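Local coordinates for protein sialidase B (Streptococcus pneumoniae TIGR4, PDB 4XJA) that hydrolyses the alpha-2,3-, alpha-2,6- and alpha-2,8-glycosidic linkages of terminal sialic acids in oligosaccharides, glycoproteins and glycolipids, at residues H231-K236 against S286-S291. The protein carries 1 engineered substitution. Numbering follows the deposited sequence. Where two conformers were deposited one is given.
With SFJ ((2R,3R,4R,5R,6R)-5-acetamido-2,3-difluoro-4-hydroxy-6-[(1R,2R)-1,2,3-trihydroxypropyl]tetrahydro-2H-pyran-2-carboxylic acid), chain F.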
loop_
_atom_site.group_PDB
_atom_site.type_symbol
_atom_site.label_atom_id
_atom_site.label_comp_id
_atom_site.label_asym_id
_atom_site.label_seq_id
_atom_site.Cartn_x
_atom_site.Cartn_y
_atom_site.Cartn_z
ATOM N N HIS A 231 5.427 -1.293 7.666
ATOM C CA HIS A 231 5.840 -0.138 8.458
ATOM C C HIS A 231 6.373 1.003 7.596
ATOM O O HIS A 231 7.076 0.752 6.614
ATOM C CB HIS A 231 6.994 -0.550 9.391
ATOM C CG HIS A 231 6.613 -1.513 10.457
ATOM N ND1 HIS A 231 5.538 -1.323 11.316
ATOM C CD2 HIS A 231 7.188 -2.687 10.856
ATOM C CE1 HIS A 231 5.460 -2.330 12.154
ATOM N NE2 HIS A 231 6.449 -3.168 11.907
ATOM N N ASP A 232 6.084 2.252 7.966
ATOM C CA ASP A 232 6.750 3.393 7.342
ATOM C C ASP A 232 8.193 3.433 7.824
ATOM O O ASP A 232 8.559 2.709 8.753
ATOM C CB ASP A 232 6.040 4.713 7.683
ATOM C CG ASP A 232 5.873 4.922 9.181
ATOM O OD1 ASP A 232 5.525 3.953 9.886
ATOM O OD2 ASP A 232 6.094 6.057 9.657
ATOM N N SER A 233 9.009 4.277 7.194
ATOM C CA SER A 233 10.393 4.465 7.622
ATOM C C SER A 233 10.378 4.842 9.104
ATOM O O SER A 233 9.455 5.540 9.534
ATOM C CB SER A 233 11.048 5.568 6.795
ATOM O OG SER A 233 10.933 5.284 5.406
ATOM N N LYS A 234 11.363 4.403 9.892
ATOM C CA LYS A 234 12.544 3.657 9.422
ATOM C C LYS A 234 12.206 2.240 8.970
ATOM O O LYS A 234 11.413 1.541 9.610
ATOM C CB LYS A 234 13.595 3.596 10.542
ATOM C CG LYS A 234 13.115 2.874 11.813
ATOM C CD LYS A 234 14.119 3.000 12.958
ATOM C CE LYS A 234 13.590 2.350 14.241
ATOM N NZ LYS A 234 14.611 2.370 15.341
ATOM N N SER A 235 12.793 1.827 7.847
ATOM C CA SER A 235 12.609 0.481 7.320
ATOM C C SER A 235 13.533 0.303 6.120
ATOM O O SER A 235 14.428 1.118 5.892
ATOM C CB SER A 235 11.151 0.284 6.899
ATOM O OG SER A 235 10.890 -1.071 6.577
ATOM N N LYS A 236 13.329 -0.761 5.356
ATOM C CA LYS A 236 13.858 -0.776 3.994
ATOM C C LYS A 236 12.678 -0.648 3.046
ATOM O O LYS A 236 11.756 -1.457 3.088
ATOM C CB LYS A 236 14.638 -2.044 3.657
ATOM C CG LYS A 236 14.994 -2.085 2.159
ATOM C CD LYS A 236 15.737 -3.351 1.749
ATOM C CE LYS A 236 16.128 -3.289 0.266
ATOM N NZ LYS A 236 16.967 -2.116 -0.053
ATOM N N SER A 286 16.040 4.398 3.290
ATOM C CA SER A 286 14.793 4.114 2.573
ATOM C C SER A 286 14.255 5.306 1.787
ATOM O O SER A 286 14.682 6.446 1.995
ATOM C CB SER A 286 13.716 3.593 3.530
ATOM O OG SER A 286 13.462 4.517 4.578
ATOM N N PHE A 287 13.321 5.020 0.878
ATOM C CA PHE A 287 12.529 6.036 0.182
ATOM C C PHE A 287 11.081 5.849 0.607
ATOM O O PHE A 287 10.692 4.750 0.960
ATOM C CB PHE A 287 12.636 5.838 -1.335
ATOM C CG PHE A 287 14.033 6.001 -1.865
ATOM C CD1 PHE A 287 14.519 7.255 -2.194
ATOM C CD2 PHE A 287 14.860 4.901 -2.017
ATOM C CE1 PHE A 287 15.813 7.411 -2.675
ATOM C CE2 PHE A 287 16.146 5.041 -2.503
ATOM C CZ PHE A 287 16.625 6.297 -2.833
ATOM N N ILE A 288 10.275 6.905 0.587
ATOM C CA ILE A 288 8.884 6.757 1.014
ATOM C C ILE A 288 8.022 7.880 0.453
ATOM O O ILE A 288 8.484 9.019 0.364
ATOM C CB ILE A 288 8.793 6.668 2.574
ATOM C CG1 ILE A 288 7.351 6.533 3.059
ATOM C CG2 ILE A 288 9.491 7.856 3.251
ATOM C CD1 ILE A 288 7.278 6.214 4.540
ATOM N N ASP A 289 6.794 7.542 0.050
ATOM C CA ASP A 289 5.812 8.504 -0.468
ATOM C C ASP A 289 6.230 9.137 -1.798
ATOM O O ASP A 289 6.857 10.195 -1.818
ATOM C CB ASP A 289 5.512 9.608 0.560
ATOM C CG ASP A 289 4.816 9.083 1.810
ATOM O OD1 ASP A 289 4.402 7.907 1.816
ATOM O OD2 ASP A 289 4.666 9.863 2.781
ATOM N N SER A 290 5.869 8.498 -2.906
ATOM C CA SER A 290 6.240 9.004 -4.220
ATOM C C SER A 290 5.092 9.755 -4.880
ATOM O O SER A 290 3.928 9.638 -4.478
ATOM C CB SER A 290 6.734 7.874 -5.147
ATOM O OG SER A 290 5.780 6.828 -5.303
ATOM N N SER A 291 5.432 10.523 -5.912
ATOM C CA SER A 291 4.463 11.341 -6.631
ATOM C C SER A 291 5.031 11.518 -8.029
ATOM O O SER A 291 6.251 11.633 -8.184
ATOM C CB SER A 291 4.313 12.697 -5.939
ATOM O OG SER A 291 3.220 13.414 -6.468
HETATM C C11 SFJ F . 6.847 10.210 5.471
HETATM C C9 SFJ F . 2.780 10.099 10.277
HETATM C C10 SFJ F . 5.869 9.261 6.166
HETATM C C1 SFJ F . -0.360 6.900 7.165
HETATM C C7 SFJ F . 3.375 8.532 8.571
HETATM C C4 SFJ F . 2.885 7.417 4.946
HETATM C C3 SFJ F . 1.771 6.493 5.584
HETATM C C5 SFJ F . 3.704 8.095 6.069
HETATM C C6 SFJ F . 2.824 8.784 7.104
HETATM C C2 SFJ F . 1.168 7.161 6.987
HETATM N N5 SFJ F . 4.690 9.029 5.550
HETATM O O10 SFJ F . 6.195 8.725 7.196
HETATM O O9 SFJ F . 4.116 10.052 10.672
HETATM O O1A SFJ F . -1.043 7.792 7.683
HETATM O O8 SFJ F . 1.075 8.763 9.522
HETATM O O7 SFJ F . 4.074 7.307 8.830
HETATM O O4 SFJ F . 3.687 6.792 4.043
HETATM O O6 SFJ F . 1.469 8.500 6.972
HETATM F FAI SFJ F . 2.210 5.539 5.752
HETATM F FAJ SFJ F . 1.549 6.661 8.071
HETATM O O1B SFJ F . -0.699 5.762 6.839
HETATM C C8 SFJ F . 2.436 8.760 9.798
HETATM O O HOH W 1 14.924 4.386 6.787
#
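Ser233 and Ser286 meet hydroxyl to hydroxyl, OG to OG at 2.8 Å, in the one direct hydrogen bond between the loop 231-236 and the strand segment 286-291. Beside it Ile288 wedges between loop and ligand. Its CG2 branch lies 3.7 Å from Ser233 OG. The other branch, with CG1 anti to the backbone N (chi1 179°) and the chain extended beyond it, carries CD1 toward the bound difluoro sialic acid analogue SFJ. There CD1 also comes within 3.7 Å of Asp232 CB, in the conformer of Asp232 described here. Asp232, by similarity the proton acceptor of the active site, and Ile288 thus form adjoining parts of the pocket wall.

Next along the strand, Asp289 grips the sugar with both carboxylate oxygens. Asp289 OD1 accepts from SFJ O4 at 2.6 Å. Asp289 OD2 accepts from the acetamido SFJ N5 at 2.9 Å, with an angle of 154° at the hydrogen. This fork engages the 4-hydroxyl and the N-acetyl group together; Arg207, Arg519, Arg581 and Asn314 also hydrogen-bond the ligand.

Behind this layer, a water 2.7 Å from Ser286 OG also receives a weak bond from Ser235 N. The loop turns through a cis peptide between Ser233 and Lys234, and Gln280 NE2 binds Lys234 O. Asp224 OD1 accepts from Asp289 N, fixing the backbone beneath the fork.

In the sialidase beta-propeller, the loop connects strands 219-226 and 237-244 of one sheet, and strand 286-294 belongs to the next, flanked by 301-308 and 451-459; a backbone hydrogen bond between Phe287 and Ile237 links the two sheets.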